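Local atomic coordinates of sucrose 6(F)-phosphate phosphorylase (Thermoanaerobacterium thermosaccharolyticum DSM 571, PDB entry 6S9V), a protein that is a phosphorylase of the alpha-amylase family of sugar-processing enzymes, built round a closed eight-stranded TIM barrel. Residues A[19-24]-A[387-392]; A[97-102]-A[211-216]; A[304-309]-A[377-382]. All coordinates share one frame; numbering follows the deposited sequence.

Interaction 1 (A[19-24]-A[387-392])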
loop_
_atom_site.group_PDB
_atom_site.type_symbol
_atom_site.label_atom_id
_atom_site.label_comp_id
_atom_site.label_asym_id
_atom_site.label_seq_id
_atom_site.Cartn_x
_atom_site.Cartn_y
_atom_site.Cartn_z
ATOM N N ASN A 19 -5.000 -15.182 -8.421
ATOM C CA ASN A 19 -5.932 -14.104 -8.753
ATOM C C ASN A 19 -7.146 -14.119 -7.826
ATOM O O ASN A 19 -8.296 -14.242 -8.260
ATOM C CB ASN A 19 -6.360 -14.209 -10.215
ATOM C CG ASN A 19 -7.211 -13.030 -10.655
ATOM O OD1 ASN A 19 -7.098 -11.933 -10.102
ATOM N ND2 ASN A 19 -8.080 -13.253 -11.631
ATOM N N LYS A 20 -6.887 -13.953 -6.536
ATOM C CA LYS A 20 -7.942 -13.947 -5.533
ATOM C C LYS A 20 -7.822 -12.699 -4.676
ATOM O O LYS A 20 -6.753 -12.099 -4.557
ATOM C CB LYS A 20 -7.906 -15.210 -4.666
ATOM C CG LYS A 20 -8.149 -16.483 -5.474
ATOM C CD LYS A 20 -8.670 -17.623 -4.626
ATOM C CE LYS A 20 -8.831 -18.894 -5.460
ATOM N NZ LYS A 20 -9.448 -18.631 -6.797
ATOM N N VAL A 21 -8.951 -12.305 -4.086
ATOM C CA VAL A 21 -8.969 -11.117 -3.251
ATOM C C VAL A 21 -8.055 -11.312 -2.046
ATOM O O VAL A 21 -8.012 -12.388 -1.430
ATOM C CB VAL A 21 -10.416 -10.807 -2.827
ATOM C CG1 VAL A 21 -10.454 -9.614 -1.909
ATOM C CG2 VAL A 21 -11.298 -10.579 -4.051
ATOM N N GLN A 22 -7.330 -10.257 -1.690
ATOM C CA GLN A 22 -6.432 -10.278 -0.543
ATOM C C GLN A 22 -6.884 -9.279 0.515
ATOM O O GLN A 22 -7.504 -8.264 0.208
ATOM C CB GLN A 22 -5.011 -9.935 -0.963
ATOM C CG GLN A 22 -4.458 -10.859 -2.044
ATOM C CD GLN A 22 -3.038 -10.525 -2.413
ATOM O OE1 GLN A 22 -2.597 -9.388 -2.266
ATOM N NE2 GLN A 22 -2.307 -11.518 -2.904
ATOM N N LEU A 23 -6.538 -9.569 1.758
ATOM C CA LEU A 23 -6.827 -8.698 2.893
ATOM C C LEU A 23 -5.587 -7.876 3.239
ATOM O O LEU A 23 -4.460 -8.389 3.195
ATOM C CB LEU A 23 -7.248 -9.539 4.106
ATOM C CG LEU A 23 -7.391 -8.818 5.458
ATOM C CD1 LEU A 23 -8.623 -7.939 5.458
ATOM C CD2 LEU A 23 -7.442 -9.814 6.611
ATOM N N ILE A 24 -5.791 -6.599 3.571
ATOM C CA ILE A 24 -4.762 -5.766 4.184
ATOM C C ILE A 24 -5.179 -5.502 5.624
ATOM O O ILE A 24 -6.269 -4.977 5.859
ATOM C CB ILE A 24 -4.573 -4.420 3.461
ATOM C CG1 ILE A 24 -4.296 -4.602 1.970
ATOM C CG2 ILE A 24 -3.447 -3.630 4.119
ATOM C CD1 ILE A 24 -4.566 -3.336 1.170
ATOM N N GLY A 387 -6.119 -6.883 -12.429
ATOM C CA GLY A 387 -5.196 -6.710 -11.325
ATOM C C GLY A 387 -5.609 -7.566 -10.133
ATOM O O GLY A 387 -6.700 -8.101 -10.067
ATOM N N ILE A 388 -4.670 -7.652 -9.190
ATOM C CA ILE A 388 -4.910 -8.437 -7.971
ATOM C C ILE A 388 -5.638 -7.543 -6.990
ATOM O O ILE A 388 -5.083 -6.530 -6.547
ATOM C CB ILE A 388 -3.585 -8.946 -7.372
ATOM C CG1 ILE A 388 -2.820 -9.775 -8.401
ATOM C CG2 ILE A 388 -3.862 -9.728 -6.091
ATOM C CD1 ILE A 388 -3.537 -11.029 -8.825
ATOM N N PRO A 389 -6.885 -7.871 -6.609
ATOM C CA PRO A 389 -7.664 -6.977 -5.738
ATOM C C PRO A 389 -7.344 -7.175 -4.261
ATOM O O PRO A 389 -7.294 -8.303 -3.767
ATOM C CB PRO A 389 -9.118 -7.354 -6.046
ATOM C CG PRO A 389 -9.068 -8.710 -6.707
ATOM C CD PRO A 389 -7.634 -9.082 -6.990
ATOM N N GLN A 390 -7.150 -6.057 -3.559
ATOM C CA GLN A 390 -6.911 -6.026 -2.124
ATOM C C GLN A 390 -8.022 -5.255 -1.438
ATOM O O GLN A 390 -8.466 -4.219 -1.943
ATOM C CB GLN A 390 -5.574 -5.362 -1.797
ATOM C CG GLN A 390 -4.390 -6.044 -2.435
ATOM C CD GLN A 390 -3.084 -5.567 -1.867
ATOM O OE1 GLN A 390 -2.881 -4.371 -1.683
ATOM N NE2 GLN A 390 -2.183 -6.501 -1.582
ATOM N N VAL A 391 -8.462 -5.765 -0.290
ATOM C CA VAL A 391 -9.491 -5.126 0.528
ATOM C C VAL A 391 -8.880 -4.809 1.888
ATOM O O VAL A 391 -8.400 -5.712 2.590
ATOM C CB VAL A 391 -10.739 -6.010 0.686
ATOM C CG1 VAL A 391 -11.738 -5.376 1.663
ATOM C CG2 VAL A 391 -11.404 -6.236 -0.668
ATOM N N TYR A 392 -8.883 -3.531 2.248
ATOM C CA TYR A 392 -8.400 -3.111 3.561
ATOM C C TYR A 392 -9.419 -3.477 4.636
ATOM O O TYR A 392 -10.630 -3.426 4.407
ATOM C CB TYR A 392 -8.133 -1.610 3.516
ATOM C CG TYR A 392 -7.520 -0.976 4.736
ATOM C CD1 TYR A 392 -6.245 -1.310 5.160
ATOM C CD2 TYR A 392 -8.210 0.002 5.439
ATOM C CE1 TYR A 392 -5.675 -0.697 6.259
ATOM C CE2 TYR A 392 -7.650 0.620 6.539
ATOM C CZ TYR A 392 -6.388 0.270 6.939
ATOM O OH TYR A 392 -5.835 0.882 8.029
#
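Gln22 and Gln390 are neighbours across two parallel strands, and their side chains leave the sheet on the same face. Each has CG beside the backbone N (chi1 -57° in Gln22) and runs out extended, which carries the two amides to the same height. There Gln390 NE2 donates an almost straight bond to Gln22 OE1 at 3.0 Å; OE1 lies in the amide plane of Gln390, although the two amide planes are turned 40° from each other. Ile388 CG2 packs at 3.9 Å from Gln22 CD. On the other flank Ile24 crosses Gln390 at about a right angle, and its CD1 comes within 3.5 Å of Gln390 OE1, a buried oxygen with no polar partner in the model. Two residues along from the glutamine pair, Ile24 lies beside the Tyr392 ring: its CB sits at the ring edge, in plane, and its CG2 is 3.8 Å from Tyr392 CD1. The Tyr392 hydroxyl is bonded to Asn416 O.

On the opposite face the contacts between the strands are apolar. Val21 CG1 meets Val391 CG2 at 3.7 Å, while Val21 CG2 touches Pro389 CG; helices 372-384 and 432-446 pack over this side. Between the faces, the backbones are joined by Gln22 N to Pro389 O, Val391 N to Gln22 O (2.7 Å) and Ile24 N to Val391 O (2.9 Å). Asn19, before the strand, has its amide held by Arg444 and Asn451.

The glutamines and Ile24 point into the barrel, where Phe303 packs against both glutamines, and Tyr392 stands at its C-terminal end; the valines and proline face the helical shell. This is the seam of a TIM barrel: the parallel pairing of its first and eighth strands, 22-25 and 388-392, which closes the sheet on itself.

Interaction 2 (A[97-102]-A[211-216]). With BTB (2-[bis-(2-hydroxy-ethyl)-amino]-2-hydroxymethyl-propane-1,3-diol), chain C; SO4 (sulfate ion), chain D.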
loop_
_atom_site.group_PDB
_atom_site.type_symbol
_atom_site.label_atom_id
_atom_site.label_comp_id
_atom_site.label_asym_id
_atom_site.label_seq_id
_atom_site.Cartn_x
_atom_site.Cartn_y
_atom_site.Cartn_z
ATOM N N LEU A 97 9.198 -4.758 3.520
ATOM C CA LEU A 97 10.622 -4.541 3.738
ATOM C C LEU A 97 10.864 -3.038 3.684
ATOM O O LEU A 97 10.568 -2.393 2.672
ATOM C CB LEU A 97 11.460 -5.270 2.686
ATOM C CG LEU A 97 12.970 -5.057 2.762
ATOM C CD1 LEU A 97 13.487 -5.498 4.134
ATOM C CD2 LEU A 97 13.670 -5.811 1.644
ATOM N N MET A 98 11.355 -2.474 4.783
ATOM C CA MET A 98 11.619 -1.035 4.842
ATOM C C MET A 98 13.004 -0.792 4.250
ATOM O O MET A 98 14.008 -0.603 4.947
ATOM C CB MET A 98 11.491 -0.523 6.269
ATOM C CG MET A 98 10.050 -0.100 6.643
ATOM S SD MET A 98 8.730 -1.334 6.391
ATOM C CE MET A 98 9.094 -2.514 7.699
ATOM N N VAL A 99 13.058 -0.792 2.915
ATOM C CA VAL A 99 14.341 -0.654 2.247
ATOM C C VAL A 99 14.971 0.709 2.506
ATOM O O VAL A 99 16.181 0.867 2.312
ATOM C CB VAL A 99 14.236 -0.881 0.721
ATOM C CG1 VAL A 99 13.938 -2.336 0.407
ATOM C CG2 VAL A 99 13.188 0.037 0.106
ATOM N N ASN A 100 14.186 1.705 2.930
ATOM C CA ASN A 100 14.714 3.057 3.059
ATOM C C ASN A 100 15.270 3.369 4.440
ATOM O O ASN A 100 16.152 4.226 4.551
ATOM C CB ASN A 100 13.631 4.096 2.714
ATOM C CG ASN A 100 14.166 5.524 2.710
ATOM O OD1 ASN A 100 14.976 5.895 1.860
ATOM N ND2 ASN A 100 13.698 6.339 3.653
ATOM N N HIS A 101 14.790 2.712 5.497
ATOM C CA HIS A 101 15.155 3.148 6.842
ATOM C C HIS A 101 14.958 2.033 7.857
ATOM O O HIS A 101 14.225 1.065 7.624
ATOM C CB HIS A 101 14.350 4.387 7.258
ATOM C CG HIS A 101 12.875 4.253 7.031
ATOM N ND1 HIS A 101 12.226 4.864 5.978
ATOM C CD2 HIS A 101 11.923 3.579 7.721
ATOM C CE1 HIS A 101 10.938 4.569 6.029
ATOM N NE2 HIS A 101 10.729 3.791 7.078
ATOM N N VAL A 102 15.631 2.199 9.001
ATOM C CA VAL A 102 15.587 1.265 10.122
ATOM C C VAL A 102 15.478 2.079 11.409
ATOM O O VAL A 102 15.840 3.256 11.462
ATOM C CB VAL A 102 16.843 0.355 10.135
ATOM C CG1 VAL A 102 18.088 1.165 10.493
ATOM C CG2 VAL A 102 16.663 -0.827 11.072
ATOM N N ASP A 211 8.666 -0.687 0.896
ATOM C CA ASP A 211 8.152 0.561 1.435
ATOM C C ASP A 211 9.065 1.728 1.064
ATOM O O ASP A 211 10.288 1.639 1.197
ATOM C CB ASP A 211 8.039 0.450 2.954
ATOM C CG ASP A 211 7.640 1.758 3.604
ATOM O OD1 ASP A 211 6.501 2.209 3.376
ATOM O OD2 ASP A 211 8.460 2.332 4.352
ATOM N N ALA A 212 8.462 2.821 0.595
ATOM C CA ALA A 212 9.177 4.072 0.366
ATOM C C ALA A 212 10.388 3.865 -0.541
ATOM O O ALA A 212 11.396 4.557 -0.421
ATOM C CB ALA A 212 9.603 4.711 1.693
ATOM N N VAL A 213 10.286 2.923 -1.482
ATOM C CA VAL A 213 11.446 2.594 -2.306
ATOM C C VAL A 213 11.893 3.801 -3.124
ATOM O O VAL A 213 13.086 3.952 -3.423
ATOM C CB VAL A 213 11.133 1.378 -3.203
ATOM C CG1 VAL A 213 10.080 1.720 -4.247
ATOM C CG2 VAL A 213 12.418 0.859 -3.861
ATOM N N GLY A 214 10.973 4.709 -3.448
ATOM C CA GLY A 214 11.350 5.864 -4.241
ATOM C C GLY A 214 12.380 6.761 -3.587
ATOM O O GLY A 214 12.999 7.582 -4.273
ATOM N N TYR A 215 12.595 6.615 -2.278
ATOM C CA TYR A 215 13.474 7.510 -1.538
ATOM C C TYR A 215 14.894 6.986 -1.360
ATOM O O TYR A 215 15.726 7.699 -0.791
ATOM C CB TYR A 215 12.872 7.797 -0.161
ATOM C CG TYR A 215 11.588 8.567 -0.247
ATOM C CD1 TYR A 215 11.597 9.949 -0.311
ATOM C CD2 TYR A 215 10.365 7.910 -0.308
ATOM C CE1 TYR A 215 10.430 10.664 -0.399
ATOM C CE2 TYR A 215 9.183 8.622 -0.408
ATOM C CZ TYR A 215 9.227 10.001 -0.447
ATOM O OH TYR A 215 8.066 10.734 -0.550
ATOM N N VAL A 216 15.208 5.781 -1.845
ATOM C CA VAL A 216 16.462 5.161 -1.433
ATOM C C VAL A 216 17.694 5.824 -2.046
ATOM O O VAL A 216 18.781 5.730 -1.464
ATOM C CB VAL A 216 16.497 3.648 -1.747
ATOM C CG1 VAL A 216 15.411 2.923 -0.959
ATOM C CG2 VAL A 216 16.396 3.364 -3.256
HETATM C C1 BTB C . 7.223 6.717 6.259
HETATM O O1 BTB C . 6.637 7.088 7.476
HETATM C C2 BTB C . 6.336 5.680 5.549
HETATM C C3 BTB C . 6.471 4.337 6.265
HETATM O O3 BTB C . 7.832 3.944 6.260
HETATM C C4 BTB C . 6.855 5.499 4.117
HETATM O O4 BTB C . 5.950 4.663 3.453
HETATM N N BTB C . 4.911 6.114 5.488
HETATM C C5 BTB C . 4.779 7.498 5.021
HETATM C C6 BTB C . 3.439 7.653 4.295
HETATM O O6 BTB C . 3.444 6.831 3.154
HETATM C C7 BTB C . 4.145 5.939 6.720
HETATM C C8 BTB C . 3.259 4.680 6.623
HETATM O O8 BTB C . 2.864 4.479 5.288
HETATM S S SO4 D . 4.943 9.184 0.745
HETATM O O1 SO4 D . 5.687 9.265 -0.519
HETATM O O2 SO4 D . 5.185 10.366 1.565
HETATM O O3 SO4 D . 3.523 9.079 0.435
HETATM O O4 SO4 D . 5.376 8.016 1.503
HETATM O O HOH W 1 11.278 1.886 3.760
#
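Asp211 N donates to Leu97 O at 3.1 Å, and that same oxygen takes a weak bond from Val99 N, closing an inverse gamma turn centred on Met98. Asp211 points its CB toward the 97-102 segment, and CG opposite the backbone N (chi1 174°) carries the carboxylate on to the ligand. Met98 bends at its second and third torsions, bringing SD to 3.9 Å from Asp211 CB. A water joins the two backbones: it accepts from Asn100 N and donates to Asp211 O and, at 2.9 Å, to Asp211 OD2.

The carboxylate stands nearly perpendicular to the His101 ring, the planes 84° apart. Both reach the bound BTB, whose O3 gives a hydrogen bond to Asp211 OD2 at 2.6 Å and takes a weak one from His101 NE2 at the ring edge. BTB O4 binds OD1, which also forms a salt bridge with Arg209. The other ring nitrogen, His101 ND1, accepts Asn100 ND2 at 3.1 Å, close to the planes of both ring and amide, which should help to fix the ring's rotation. Asn100 OD1 touches Tyr215 CB at 3.5 Å and is weakly bonded to Lys218, which also binds Tyr215 O; Tyr215 OH donates to a sulfate.

Away from the ligand the contact is apolar: Val99 CG2 touches Val216 CG1 at 3.8 Å and Val213 CB. Helix 230-244 backs this patch through Phe234, Leu235 and Ile231, and helix 187-202 lies behind Leu97. The two segments leave the C-terminal ends of adjacent barrel strands, 92-97 and 207-210.

Interaction 3 (A[304-309]-A[377-382]). With SO4 (sulfate ion), chain E.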
loop_
_atom_site.group_PDB
_atom_site.type_symbol
_atom_site.label_atom_id
_atom_site.label_comp_id
_atom_site.label_asym_id
_atom_site.label_seq_id
_atom_site.Cartn_x
_atom_site.Cartn_y
_atom_site.Cartn_z
ATOM N N THR A 304 -4.735 -3.782 -7.027
ATOM C CA THR A 304 -5.765 -2.760 -6.924
ATOM C C THR A 304 -6.273 -2.635 -5.494
ATOM O O THR A 304 -6.174 -3.556 -4.677
ATOM C CB THR A 304 -6.952 -3.049 -7.844
ATOM O OG1 THR A 304 -7.634 -4.231 -7.406
ATOM C CG2 THR A 304 -6.495 -3.214 -9.282
ATOM N N MET A 305 -6.827 -1.465 -5.203
ATOM C CA MET A 305 -7.359 -1.182 -3.885
ATOM C C MET A 305 -8.343 -0.042 -4.038
ATOM O O MET A 305 -8.325 0.690 -5.028
ATOM C CB MET A 305 -6.250 -0.805 -2.905
ATOM C CG MET A 305 -5.668 0.579 -3.191
ATOM S SD MET A 305 -4.085 0.853 -2.392
ATOM C CE MET A 305 -2.998 0.342 -3.716
ATOM N N LEU A 306 -9.224 0.084 -3.050
ATOM C CA LEU A 306 -9.923 1.337 -2.817
ATOM C C LEU A 306 -9.286 2.041 -1.624
ATOM O O LEU A 306 -8.673 3.099 -1.783
ATOM C CB LEU A 306 -11.419 1.090 -2.598
ATOM C CG LEU A 306 -12.171 0.399 -3.742
ATOM C CD1 LEU A 306 -13.631 0.183 -3.385
ATOM C CD2 LEU A 306 -12.070 1.186 -5.030
ATOM N N ASP A 307 -9.362 1.418 -0.449
ATOM C CA ASP A 307 -8.676 1.877 0.745
ATOM C C ASP A 307 -7.427 1.033 1.016
ATOM O O ASP A 307 -7.281 -0.093 0.533
ATOM C CB ASP A 307 -9.608 1.846 1.966
ATOM C CG ASP A 307 -10.360 0.528 2.127
ATOM O OD1 ASP A 307 -10.273 -0.350 1.240
ATOM O OD2 ASP A 307 -11.040 0.366 3.168
ATOM N N CYS A 308 -6.505 1.625 1.767
ATOM C CA CYS A 308 -5.337 0.942 2.314
ATOM C C CYS A 308 -5.017 1.613 3.648
ATOM O O CYS A 308 -5.833 2.365 4.187
ATOM C CB CYS A 308 -4.170 0.977 1.318
ATOM S SG CYS A 308 -3.466 2.611 1.020
ATOM N N HIS A 309 -3.825 1.363 4.185
ATOM C CA HIS A 309 -3.494 1.923 5.497
ATOM C C HIS A 309 -3.125 3.399 5.434
ATOM O O HIS A 309 -3.158 4.081 6.468
ATOM C CB HIS A 309 -2.347 1.147 6.138
ATOM C CG HIS A 309 -1.019 1.389 5.494
ATOM N ND1 HIS A 309 -0.683 0.871 4.263
ATOM C CD2 HIS A 309 0.064 2.080 5.917
ATOM C CE1 HIS A 309 0.545 1.238 3.953
ATOM N NE2 HIS A 309 1.020 1.975 4.940
ATOM N N ALA A 377 -20.985 -0.925 -5.408
ATOM C CA ALA A 377 -20.642 -0.618 -6.793
ATOM C C ALA A 377 -19.148 -0.353 -6.941
ATOM O O ALA A 377 -18.516 -0.832 -7.894
ATOM C CB ALA A 377 -21.457 0.576 -7.287
ATOM N N ALA A 378 -18.566 0.384 -5.988
ATOM C CA ALA A 378 -17.134 0.661 -5.986
ATOM C C ALA A 378 -16.309 -0.619 -5.953
ATOM O O ALA A 378 -15.326 -0.763 -6.698
ATOM C CB ALA A 378 -16.788 1.545 -4.787
ATOM N N ARG A 379 -16.665 -1.548 -5.064
ATOM C CA ARG A 379 -15.927 -2.805 -4.968
ATOM C C ARG A 379 -16.129 -3.658 -6.215
ATOM O O ARG A 379 -15.205 -4.351 -6.652
ATOM C CB ARG A 379 -16.362 -3.575 -3.715
ATOM C CG ARG A 379 -15.907 -2.925 -2.403
ATOM C CD ARG A 379 -14.414 -3.119 -2.161
ATOM N NE ARG A 379 -14.027 -2.539 -0.878
ATOM C CZ ARG A 379 -12.785 -2.249 -0.513
ATOM N NH1 ARG A 379 -11.762 -2.487 -1.328
ATOM N NH2 ARG A 379 -12.568 -1.704 0.678
ATOM N N ALA A 380 -17.336 -3.645 -6.793
ATOM C CA ALA A 380 -17.552 -4.375 -8.038
ATOM C C ALA A 380 -16.645 -3.842 -9.143
ATOM O O ALA A 380 -15.994 -4.615 -9.863
ATOM C CB ALA A 380 -19.021 -4.286 -8.462
ATOM N N ILE A 381 -16.585 -2.518 -9.289
ATOM C CA ILE A 381 -15.670 -1.910 -10.250
ATOM C C ILE A 381 -14.246 -2.371 -9.973
ATOM O O ILE A 381 -13.516 -2.782 -10.883
ATOM C CB ILE A 381 -15.772 -0.377 -10.208
ATOM C CG1 ILE A 381 -17.144 0.099 -10.685
ATOM C CG2 ILE A 381 -14.650 0.233 -11.054
ATOM C CD1 ILE A 381 -17.428 1.556 -10.318
ATOM N N GLN A 382 -13.825 -2.295 -8.708
ATOM C CA GLN A 382 -12.477 -2.724 -8.352
ATOM C C GLN A 382 -12.235 -4.169 -8.768
ATOM O O GLN A 382 -11.213 -4.489 -9.386
ATOM C CB GLN A 382 -12.253 -2.572 -6.845
ATOM C CG GLN A 382 -10.817 -2.880 -6.433
ATOM C CD GLN A 382 -10.674 -3.298 -4.984
ATOM O OE1 GLN A 382 -11.575 -3.108 -4.169
ATOM N NE2 GLN A 382 -9.518 -3.859 -4.658
HETATM S S SO4 E . -1.089 -1.236 1.747
HETATM O O1 SO4 E . -1.253 -0.384 0.572
HETATM O O2 SO4 E . 0.290 -1.137 2.211
HETATM O O3 SO4 E . -1.393 -2.620 1.390
HETATM O O4 SO4 E . -1.992 -0.823 2.807
HETATM O O HOH W 2 -8.768 -5.925 -9.220
HETATM O O HOH W 3 -9.011 -1.926 -0.814
#
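Asp307 and Arg379 are brought together by one rotamer and one bend: Asp307 CG sits between its backbone N and carbonyl carbon (chi1 49°), and Arg379 turns at its second torsion (-74°) before running straight to the guanidinium. Arg379 NH2 then meets Asp307 OD1 at 2.7 Å in a one-pronged salt bridge. The nitrogen comes from above the carboxylate plane, and the two flat groups are 52° apart, so this is not a flat two-bond fork. NH2 is also bonded to Tyr375 OH.

Arg379 NH1 has two more partners near the guanidinium plane: Gln382 OE1, one helical turn on, at 2.9 Å, and a water that accepts from NH1 and from Leu306 N and donates to Asp307 O. Leu306 lies over one face of the guanidinium, its CD1 3.6 Å from Arg379 CD; the same methyl reaches Ala378 CB at 3.7 Å, while Leu306 CG is 3.6 Å from Gln382 OE1. Leucine thus fills the angle between the arginine and the helix surface.

At the other end of the Gln382 amide, NE2 makes a weak bond to Thr304 OG1 (3.4 Å) and is also bonded to Gln390 O of the last barrel strand. A second water links Thr304 OG1 with Gln382 O. Beyond the contact, the loop runs on to His309, whose N and ND1 both donate to one oxygen of a bound sulfate.

The residues that touch here are all buried, so the charge of Arg379 is probably balanced mainly by Asp307, with Gln382, Tyr375 and water meeting further N-H groups on NH1 and NH2. Held on several edges and packed on a face, the guanidinium probably has little freedom to swing, and it ties the loop after strand 302-304 to helix 372-384.

Overall arrangement
All three contacts are buried. Interactions 1 and 3 are neighbours, with centres about 9 Å apart, and meet on strand 388-392: it pairs with strand 22-25 in interaction 1, and on its other edge Ile388 O and Gln390 N probably bond to Thr304 of interaction 3. Helix 372-384 leads into that strand. Interaction 2 lies apart, its centre about 23 Å from that of interaction 1, and joins loops after the third and fourth strands. Chemistry follows place: regular sheet bonding with an amide pair in interaction 1, a buried ion pair against a helix in interaction 3, and a water-bridged, ligand-holding polar cluster in interaction 2.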